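Suppressor of fused homolog (Drosophila melanogaster, PDB 6LPH) probably sequesters DNA-binding transcription factors and binds nuclear localization sequences, this chain being its N-terminal part. Local coordinates at residues Ala20-Leu25 against Ile75-Ser80; Ser98-Glu103 against Tyr142-Gly147; Gly198-Glu203 against Val240-Pro245. One frame throughout, in Å; residues are numbered along the deposited sequence.

Contact 1 of 3, residues Ala20-Leu25 against Ile75-Ser80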
loop_
_atom_site.group_PDB
_atom_site.type_symbol
_atom_site.label_atom_id
_atom_site.label_comp_id
_atom_site.label_asym_id
_atom_site.label_seq_id
_atom_site.Cartn_x
_atom_site.Cartn_y
_atom_site.Cartn_z
ATOM N N ALA A 20 -2.439 18.232 -3.820
ATOM C CA ALA A 20 -3.329 17.529 -4.784
ATOM C C ALA A 20 -3.759 16.147 -4.285
ATOM O O ALA A 20 -4.931 15.761 -4.369
ATOM C CB ALA A 20 -2.642 17.382 -6.125
ATOM N N ILE A 21 -2.795 15.404 -3.755
ATOM C CA ILE A 21 -3.085 14.075 -3.241
ATOM C C ILE A 21 -3.998 14.167 -2.013
ATOM O O ILE A 21 -5.000 13.460 -1.949
ATOM C CB ILE A 21 -1.788 13.281 -2.940
ATOM C CG1 ILE A 21 -1.016 13.042 -4.272
ATOM C CG2 ILE A 21 -2.126 11.953 -2.254
ATOM C CD1 ILE A 21 0.421 12.555 -4.075
ATOM N N ILE A 22 -3.647 15.045 -1.068
ATOM C CA ILE A 22 -4.479 15.281 0.149
ATOM C C ILE A 22 -5.894 15.696 -0.209
ATOM O O ILE A 22 -6.866 15.192 0.377
ATOM C CB ILE A 22 -3.841 16.342 1.092
ATOM C CG1 ILE A 22 -2.510 15.838 1.677
ATOM C CG2 ILE A 22 -4.809 16.781 2.202
ATOM C CD1 ILE A 22 -2.605 14.570 2.464
ATOM N N ASP A 23 -6.019 16.611 -1.182
ATOM C CA ASP A 23 -7.332 17.001 -1.675
ATOM C C ASP A 23 -8.133 15.839 -2.267
ATOM O O ASP A 23 -9.311 15.659 -1.938
ATOM C CB ASP A 23 -7.212 18.161 -2.668
ATOM C CG ASP A 23 -6.817 19.462 -1.986
ATOM O OD1 ASP A 23 -6.452 20.435 -2.677
ATOM O OD2 ASP A 23 -6.866 19.511 -0.732
ATOM N N HIS A 24 -7.494 15.040 -3.117
ATOM C CA HIS A 24 -8.102 13.811 -3.641
ATOM C C HIS A 24 -8.565 12.880 -2.543
ATOM O O HIS A 24 -9.696 12.366 -2.589
ATOM C CB HIS A 24 -7.108 13.088 -4.543
ATOM C CG HIS A 24 -7.706 11.954 -5.320
ATOM N ND1 HIS A 24 -8.849 12.080 -6.025
ATOM C CD2 HIS A 24 -7.265 10.642 -5.515
ATOM C CE1 HIS A 24 -9.138 10.900 -6.628
ATOM N NE2 HIS A 24 -8.164 10.030 -6.323
ATOM N N LEU A 25 -7.696 12.631 -1.561
ATOM C CA LEU A 25 -8.077 11.772 -0.415
ATOM C C LEU A 25 -9.230 12.371 0.401
ATOM O O LEU A 25 -10.066 11.633 0.953
ATOM C CB LEU A 25 -6.891 11.473 0.491
ATOM C CG LEU A 25 -5.800 10.586 -0.136
ATOM C CD1 LEU A 25 -4.548 10.483 0.743
ATOM C CD2 LEU A 25 -6.377 9.203 -0.432
ATOM N N ILE A 75 -1.803 4.787 2.108
ATOM C CA ILE A 75 -1.423 5.590 0.882
ATOM C C ILE A 75 -0.089 6.298 1.113
ATOM O O ILE A 75 0.065 6.995 2.121
ATOM C CB ILE A 75 -2.508 6.597 0.446
ATOM C CG1 ILE A 75 -3.857 5.902 0.259
ATOM C CG2 ILE A 75 -2.098 7.297 -0.887
ATOM C CD1 ILE A 75 -4.768 6.039 1.450
ATOM N N SER A 76 0.886 6.095 0.207
ATOM C CA SER A 76 2.233 6.678 0.368
ATOM C C SER A 76 2.327 8.062 -0.240
ATOM O O SER A 76 1.558 8.415 -1.161
ATOM C CB SER A 76 3.302 5.797 -0.326
ATOM O OG SER A 76 3.278 5.971 -1.764
ATOM N N PHE A 77 3.294 8.839 0.255
ATOM C CA PHE A 77 3.616 10.152 -0.324
ATOM C C PHE A 77 5.119 10.217 -0.426
ATOM O O PHE A 77 5.817 10.195 0.616
ATOM C CB PHE A 77 3.186 11.293 0.598
ATOM C CG PHE A 77 1.708 11.348 0.879
ATOM C CD1 PHE A 77 1.126 10.494 1.824
ATOM C CD2 PHE A 77 0.906 12.311 0.262
ATOM C CE1 PHE A 77 -0.234 10.561 2.112
ATOM C CE2 PHE A 77 -0.452 12.387 0.567
ATOM C CZ PHE A 77 -1.026 11.508 1.489
ATOM N N GLY A 78 5.618 10.321 -1.658
ATOM C CA GLY A 78 7.042 10.486 -1.899
ATOM C C GLY A 78 7.558 9.932 -3.210
ATOM O O GLY A 78 8.593 10.390 -3.672
ATOM N N LEU A 79 6.876 8.931 -3.789
ATOM C CA LEU A 79 7.266 8.377 -5.109
ATOM C C LEU A 79 6.881 9.334 -6.234
ATOM O O LEU A 79 7.540 9.371 -7.281
ATOM C CB LEU A 79 6.662 6.964 -5.342
ATOM C CG LEU A 79 7.260 5.912 -4.376
ATOM C CD1 LEU A 79 6.404 4.672 -4.343
ATOM C CD2 LEU A 79 8.603 5.524 -4.932
ATOM N N SER A 80 5.824 10.102 -6.008
ATOM C CA SER A 80 5.464 11.199 -6.924
ATOM C C SER A 80 6.169 12.494 -6.477
ATOM O O SER A 80 6.833 12.524 -5.424
ATOM C CB SER A 80 3.949 11.376 -6.964
ATOM O OG SER A 80 3.478 11.884 -5.728
#
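Where Ile21 and Leu25 confront Phe77 and Ile75, the helical segment 20-25 runs nearly antiparallel to strand 75-77, the axes 162° apart in direction and 10.7 Å apart at closest approach. This is helix-on-sheet packing in miniature: residues one helical turn apart meet residues two apart on the same face of a strand. Phe77 starts out toward the helix, and three aliphatic side chains grip the far end of its ring. CG2 of Ile21 comes within 3.3 Å of Phe77 CE2, a snug fit; with CG1 anti to the carbonyl carbon (chi1 -64°), CG2 is left to meet the ring while the longer branch continues past it. Ile22 crosses the phenylalanine at about a right angle, its CD1 3.6 Å from Phe77 CZ. Leu25 and Phe77 approach from opposite directions, the leucine's CD1 lying 3.7 Å from Phe77 CZ and its CD2 4.0 Å from Ile75 CD1. Phe77 also touches Tyr54 and Ser56 of the adjoining strand, and Ile22 packs on an apolar side chain of the bound peptide. At the other end of the contact, Ile21 CD1 rests 3.5 Å from Ser80 OG, a hydroxyl already hydrogen-bonded to Glu103 OE2.

Contact 2 of 3, residues Ser98-Glu103 against Tyr142-Gly147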
loop_
_atom_site.group_PDB
_atom_site.type_symbol
_atom_site.label_atom_id
_atom_site.label_comp_id
_atom_site.label_asym_id
_atom_site.label_seq_id
_atom_site.Cartn_x
_atom_site.Cartn_y
_atom_site.Cartn_z
ATOM N N SER A 98 4.429 12.800 -12.517
ATOM C CA SER A 98 4.889 13.502 -11.323
ATOM C C SER A 98 5.905 12.574 -10.647
ATOM O O SER A 98 5.516 11.524 -10.155
ATOM C CB SER A 98 3.704 13.766 -10.374
ATOM O OG SER A 98 4.138 14.356 -9.163
ATOM N N GLY A 99 7.190 12.931 -10.651
ATOM C CA GLY A 99 8.230 12.070 -10.061
ATOM C C GLY A 99 8.226 10.746 -10.789
ATOM O O GLY A 99 8.229 10.729 -12.024
ATOM N N MET A 100 8.186 9.643 -10.036
ATOM C CA MET A 100 8.045 8.326 -10.671
ATOM C C MET A 100 6.663 8.095 -11.299
ATOM O O MET A 100 6.490 7.155 -12.063
ATOM C CB MET A 100 8.430 7.182 -9.709
ATOM C CG MET A 100 9.884 7.281 -9.266
ATOM S SD MET A 100 10.534 5.705 -8.670
ATOM C CE MET A 100 11.011 4.929 -10.226
ATOM N N GLY A 101 5.692 8.952 -10.999
ATOM C CA GLY A 101 4.407 8.924 -11.713
ATOM C C GLY A 101 3.347 8.080 -11.019
ATOM O O GLY A 101 2.258 7.825 -11.578
ATOM N N PHE A 102 3.662 7.648 -9.797
ATOM C CA PHE A 102 2.710 6.880 -9.018
ATOM C C PHE A 102 2.963 7.009 -7.510
ATOM O O PHE A 102 4.027 7.510 -7.104
ATOM C CB PHE A 102 2.749 5.397 -9.451
ATOM C CG PHE A 102 4.007 4.678 -9.038
ATOM C CD1 PHE A 102 4.052 3.950 -7.859
ATOM C CD2 PHE A 102 5.148 4.754 -9.827
ATOM C CE1 PHE A 102 5.207 3.284 -7.481
ATOM C CE2 PHE A 102 6.305 4.107 -9.442
ATOM C CZ PHE A 102 6.336 3.377 -8.273
ATOM N N GLU A 103 1.963 6.620 -6.705
ATOM C CA GLU A 103 2.169 6.335 -5.286
ATOM C C GLU A 103 1.658 4.938 -5.024
ATOM O O GLU A 103 0.877 4.392 -5.813
ATOM C CB GLU A 103 1.474 7.351 -4.338
ATOM C CG GLU A 103 2.033 8.797 -4.442
ATOM C CD GLU A 103 3.414 9.003 -3.830
ATOM O OE1 GLU A 103 4.028 8.050 -3.234
ATOM O OE2 GLU A 103 3.883 10.165 -3.905
ATOM N N TYR A 142 13.106 0.010 -3.377
ATOM C CA TYR A 142 13.339 -0.885 -4.488
ATOM C C TYR A 142 13.146 -0.088 -5.806
ATOM O O TYR A 142 14.020 -0.095 -6.688
ATOM C CB TYR A 142 12.369 -2.077 -4.370
ATOM C CG TYR A 142 12.319 -2.958 -5.589
ATOM C CD1 TYR A 142 13.478 -3.580 -6.068
ATOM C CD2 TYR A 142 11.124 -3.179 -6.264
ATOM C CE1 TYR A 142 13.439 -4.407 -7.180
ATOM C CE2 TYR A 142 11.075 -4.014 -7.388
ATOM C CZ TYR A 142 12.237 -4.610 -7.834
ATOM O OH TYR A 142 12.216 -5.426 -8.936
ATOM N N CYS A 143 12.037 0.647 -5.899
ATOM C CA CYS A 143 11.771 1.474 -7.087
ATOM C C CYS A 143 12.830 2.567 -7.322
ATOM O O CYS A 143 13.283 2.756 -8.463
ATOM C CB CYS A 143 10.364 2.089 -7.021
ATOM S SG CYS A 143 9.084 0.830 -7.162
ATOM N N PHE A 144 13.236 3.272 -6.258
ATOM C CA PHE A 144 14.280 4.315 -6.382
ATOM C C PHE A 144 15.601 3.704 -6.834
ATOM O O PHE A 144 16.280 4.226 -7.718
ATOM C CB PHE A 144 14.498 5.081 -5.059
ATOM C CG PHE A 144 13.540 6.230 -4.823
ATOM C CD1 PHE A 144 12.250 6.209 -5.309
ATOM C CD2 PHE A 144 13.939 7.339 -4.063
ATOM C CE1 PHE A 144 11.369 7.271 -5.074
ATOM C CE2 PHE A 144 13.062 8.391 -3.818
ATOM C CZ PHE A 144 11.770 8.364 -4.334
ATOM N N GLN A 145 15.965 2.584 -6.225
ATOM C CA GLN A 145 17.272 2.005 -6.468
ATOM C C GLN A 145 17.386 1.334 -7.822
ATOM O O GLN A 145 18.457 1.373 -8.434
ATOM C CB GLN A 145 17.662 1.073 -5.329
ATOM C CG GLN A 145 18.001 1.883 -4.077
ATOM C CD GLN A 145 18.058 1.068 -2.797
ATOM O OE1 GLN A 145 17.808 -0.141 -2.793
ATOM N NE2 GLN A 145 18.383 1.737 -1.692
ATOM N N THR A 146 16.302 0.748 -8.322
ATOM C CA THR A 146 16.374 0.169 -9.664
ATOM C C THR A 146 15.941 1.145 -10.780
ATOM O O THR A 146 16.303 0.959 -11.947
ATOM C CB THR A 146 15.579 -1.150 -9.780
ATOM O OG1 THR A 146 14.196 -0.874 -9.578
ATOM C CG2 THR A 146 16.041 -2.195 -8.741
ATOM N N GLY A 147 15.163 2.168 -10.429
ATOM C CA GLY A 147 14.660 3.115 -11.424
ATOM C C GLY A 147 13.434 2.645 -12.197
ATOM O O GLY A 147 12.903 3.401 -13.004
#
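Tyr142 O, one residue ahead of the Cys143 that meets Met100, is held by two donors of the last helical turn: Thr146 N at 2.9 Å and Thr146 OG1 at 3.0 Å, the hydroxyl lying above the carbonyl plane, 36° out of it. The turn so secured is the surface on which Met100 lands. The bend at the last torsion of the methionine (chi3 84°) turns its methyl toward the end of the helix, while the sulfur before it lies against Cys143 and Phe144. There Met100 CE sits 3.6 Å from Cys143 O and 3.7 Å from Gly147 O, against backbone oxygens rather than side chains. The sulfur makes a Met-aromatic contact: Met100 SD is 3.8 Å from Phe144 CD1 and meets the ring obliquely, 65° off its normal. A second sulfur works in the reverse sense, Cys143 SG lying 3.9 Å from Phe102 CZ at the edge of that ring. With an alanine at Met100 the sulfur and methyl vanish, and the Phe144 ring and Cys143 would probably face a gap between turn and helix. Phe144 has other support, stacking edge-to-face with Tyr44 and touching Pro51 and Leu79. Met100 itself is presented by a tight corner, closed by Gly101 N to Ser98 O at 2.7 Å, with Gly99 supplying the positive phi of the turn's second position. The whole is a type II' beta turn docked on the C-terminal end of helix 131-146, just beyond which Gly147 takes positive phi.

Contact 3 of 3, residues Gly198-Glu203 against Val240-Pro245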
loop_
_atom_site.group_PDB
_atom_site.type_symbol
_atom_site.label_atom_id
_atom_site.label_comp_id
_atom_site.label_asym_id
_atom_site.label_seq_id
_atom_site.Cartn_x
_atom_site.Cartn_y
_atom_site.Cartn_z
ATOM N N GLY A 198 -1.055 -8.680 -1.933
ATOM C CA GLY A 198 -0.255 -9.836 -1.527
ATOM C C GLY A 198 -0.818 -11.086 -2.187
ATOM O O GLY A 198 -2.036 -11.252 -2.276
ATOM N N VAL A 199 0.067 -11.962 -2.656
ATOM C CA VAL A 199 -0.323 -13.178 -3.370
ATOM C C VAL A 199 0.517 -14.409 -2.954
ATOM O O VAL A 199 1.648 -14.290 -2.413
ATOM C CB VAL A 199 -0.275 -13.019 -4.923
ATOM C CG1 VAL A 199 -1.296 -11.985 -5.407
ATOM C CG2 VAL A 199 1.130 -12.659 -5.418
ATOM N N PHE A 200 -0.027 -15.581 -3.271
ATOM C CA PHE A 200 0.624 -16.883 -3.037
ATOM C C PHE A 200 1.707 -17.074 -4.082
ATOM O O PHE A 200 1.755 -16.361 -5.131
ATOM C CB PHE A 200 -0.403 -18.033 -3.186
ATOM C CG PHE A 200 -1.237 -18.289 -1.960
ATOM C CD1 PHE A 200 -1.193 -19.533 -1.329
ATOM C CD2 PHE A 200 -2.107 -17.301 -1.449
ATOM C CE1 PHE A 200 -1.970 -19.777 -0.195
ATOM C CE2 PHE A 200 -2.880 -17.545 -0.311
ATOM C CZ PHE A 200 -2.800 -18.784 0.323
ATOM N N ASP A 201 2.572 -18.028 -3.798
ATOM C CA ASP A 201 3.628 -18.410 -4.725
ATOM C C ASP A 201 3.062 -18.797 -6.078
ATOM O O ASP A 201 3.616 -18.374 -7.086
ATOM C CB ASP A 201 4.454 -19.593 -4.198
ATOM C CG ASP A 201 5.424 -19.203 -3.078
ATOM O OD1 ASP A 201 5.376 -18.076 -2.549
ATOM O OD2 ASP A 201 6.245 -20.065 -2.699
ATOM N N ASP A 202 1.994 -19.613 -6.108
ATOM C CA ASP A 202 1.450 -20.054 -7.407
ATOM C C ASP A 202 0.794 -18.898 -8.172
ATOM O O ASP A 202 0.891 -18.823 -9.402
ATOM C CB ASP A 202 0.529 -21.298 -7.302
ATOM C CG ASP A 202 -0.707 -21.079 -6.411
ATOM O OD1 ASP A 202 -0.766 -20.082 -5.664
ATOM O OD2 ASP A 202 -1.623 -21.932 -6.440
ATOM N N GLU A 203 0.163 -17.983 -7.436
ATOM C CA GLU A 203 -0.424 -16.774 -8.043
ATOM C C GLU A 203 0.674 -15.918 -8.702
ATOM O O GLU A 203 0.515 -15.413 -9.840
ATOM C CB GLU A 203 -1.222 -15.979 -6.988
ATOM C CG GLU A 203 -2.568 -16.638 -6.652
ATOM C CD GLU A 203 -3.168 -16.274 -5.294
ATOM O OE1 GLU A 203 -4.225 -16.870 -4.967
ATOM O OE2 GLU A 203 -2.625 -15.412 -4.558
ATOM N N VAL A 240 -6.092 -18.872 -5.213
ATOM C CA VAL A 240 -7.253 -18.845 -6.085
ATOM C C VAL A 240 -7.349 -20.134 -6.906
ATOM O O VAL A 240 -8.447 -20.634 -7.180
ATOM C CB VAL A 240 -7.230 -17.591 -6.995
ATOM C CG1 VAL A 240 -6.121 -17.687 -8.052
ATOM C CG2 VAL A 240 -8.603 -17.358 -7.613
ATOM N N PHE A 241 -6.191 -20.671 -7.300
ATOM C CA PHE A 241 -6.154 -21.885 -8.092
ATOM C C PHE A 241 -6.564 -23.113 -7.264
ATOM O O PHE A 241 -7.087 -24.085 -7.819
ATOM C CB PHE A 241 -4.748 -22.075 -8.701
ATOM C CG PHE A 241 -4.312 -20.927 -9.570
ATOM C CD1 PHE A 241 -3.247 -20.106 -9.184
ATOM C CD2 PHE A 241 -4.993 -20.638 -10.747
ATOM C CE1 PHE A 241 -2.865 -19.030 -9.968
ATOM C CE2 PHE A 241 -4.614 -19.563 -11.538
ATOM C CZ PHE A 241 -3.548 -18.755 -11.151
ATOM N N GLU A 242 -6.297 -23.087 -5.958
ATOM C CA GLU A 242 -6.791 -24.135 -5.037
ATOM C C GLU A 242 -8.293 -23.982 -4.819
ATOM O O GLU A 242 -9.019 -24.974 -4.813
ATOM C CB GLU A 242 -6.104 -24.080 -3.665
ATOM C CG GLU A 242 -4.653 -24.497 -3.639
ATOM C CD GLU A 242 -4.017 -24.244 -2.285
ATOM O OE1 GLU A 242 -3.535 -23.115 -2.041
ATOM O OE2 GLU A 242 -3.993 -25.181 -1.462
ATOM N N LEU A 243 -8.767 -22.752 -4.636
ATOM C CA LEU A 243 -10.196 -22.536 -4.333
ATOM C C LEU A 243 -11.094 -22.753 -5.547
ATOM O O LEU A 243 -12.214 -23.280 -5.421
ATOM C CB LEU A 243 -10.443 -21.136 -3.734
ATOM C CG LEU A 243 -9.873 -20.897 -2.320
ATOM C CD1 LEU A 243 -9.784 -19.411 -1.982
ATOM C CD2 LEU A 243 -10.626 -21.659 -1.234
ATOM N N PHE A 244 -10.597 -22.333 -6.706
ATOM C CA PHE A 244 -11.335 -22.388 -7.953
ATOM C C PHE A 244 -10.487 -23.010 -9.065
ATOM O O PHE A 244 -9.988 -22.302 -9.953
ATOM C CB PHE A 244 -11.824 -20.982 -8.334
ATOM C CG PHE A 244 -12.578 -20.296 -7.232
ATOM C CD1 PHE A 244 -13.883 -20.680 -6.917
ATOM C CD2 PHE A 244 -11.981 -19.279 -6.490
ATOM C CE1 PHE A 244 -14.580 -20.055 -5.882
ATOM C CE2 PHE A 244 -12.677 -18.647 -5.460
ATOM C CZ PHE A 244 -13.977 -19.038 -5.152
ATOM N N PRO A 245 -10.351 -24.350 -9.046
ATOM C CA PRO A 245 -9.389 -25.024 -9.928
ATOM C C PRO A 245 -9.683 -24.806 -11.418
ATOM O O PRO A 245 -8.795 -24.938 -12.255
ATOM C CB PRO A 245 -9.529 -26.489 -9.535
ATOM C CG PRO A 245 -9.999 -26.456 -8.114
ATOM C CD PRO A 245 -10.950 -25.292 -8.074
HETATM O O HOH W 1 -1.274 -23.025 -3.925
#
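Glu203 OE1 takes the backbone N-H of Val240 at 2.7 Å, nearly along its C-O axis and with an angle of 161° at the hydrogen. The acceptor belongs to the first turn of helix 201-219, the donor to the first residue of the short helix 240-243, so one side chain ties two helix N-termini together. Its second oxygen serves its own helix: Glu203 OE2 accepts from Phe200 N at 2.9 Å, met from 46° above the carboxylate plane. This is the glutamate half of a capping box; the N-cap residue, a phenylalanine, has no side-chain acceptor with which to return the bond. Arg236 adds a salt bridge to Glu203 OE1, and this company would probably favour the charged form of a buried carboxylate.

Beside this polar centre lies the Phe241 ring. Its edge receives Asp202 OD2, 3.7 Å from Phe241 CD1, and Glu203 CA, 3.8 Å from Phe241 CE1, while Val240 CG1 stands 3.8 Å above the ring plane, over its centre. Asp202 holds CG between the backbone N and the carbonyl carbon (chi1 60°), a torsion that sets OD2 beside the ring edge, and its carboxylate plane is turned steeply against the ring.

Farther out, Ser239 positions the acidic groups: its OG bonds Asp202 OD2 and its backbone N bonds Glu242 OE1, much as Phe200 N bonds Glu203. Those two carboxylate oxygens, Asp202 OD2 and Glu242 OE1, remain 4.9 Å apart, and the bonds from Ser239 and a water would probably offset part of their repulsion. The water donates weakly to both, 2.8 Å from Asp202 OD2 and 2.9 Å from Glu242 OE1.

In the fold
Along the chain the contacts come in series, each closing before the next opens, and all three reach the same mixed sheet. Contacts 1 and 2 are neighbours, centres 14 Å apart, on adjoining strands 71-77 and 97-109; they meet where Glu103 is probably hydrogen-bonded to Ser76 and where Leu79 packs on Phe144. Helices 16-28 and 131-146 thus pack on neighbouring parts of the sheet. Contact 3 lies apart, its centre 31 Å from contact 1 and 28 Å from contact 2, beyond the chain's centre from contact 1. There strand 189-199, partner of 97-109, passes into helix 201-219. Sheet continuity thus connects the peptide-touching helix of contact 1 with helices 201-219 and 240-243.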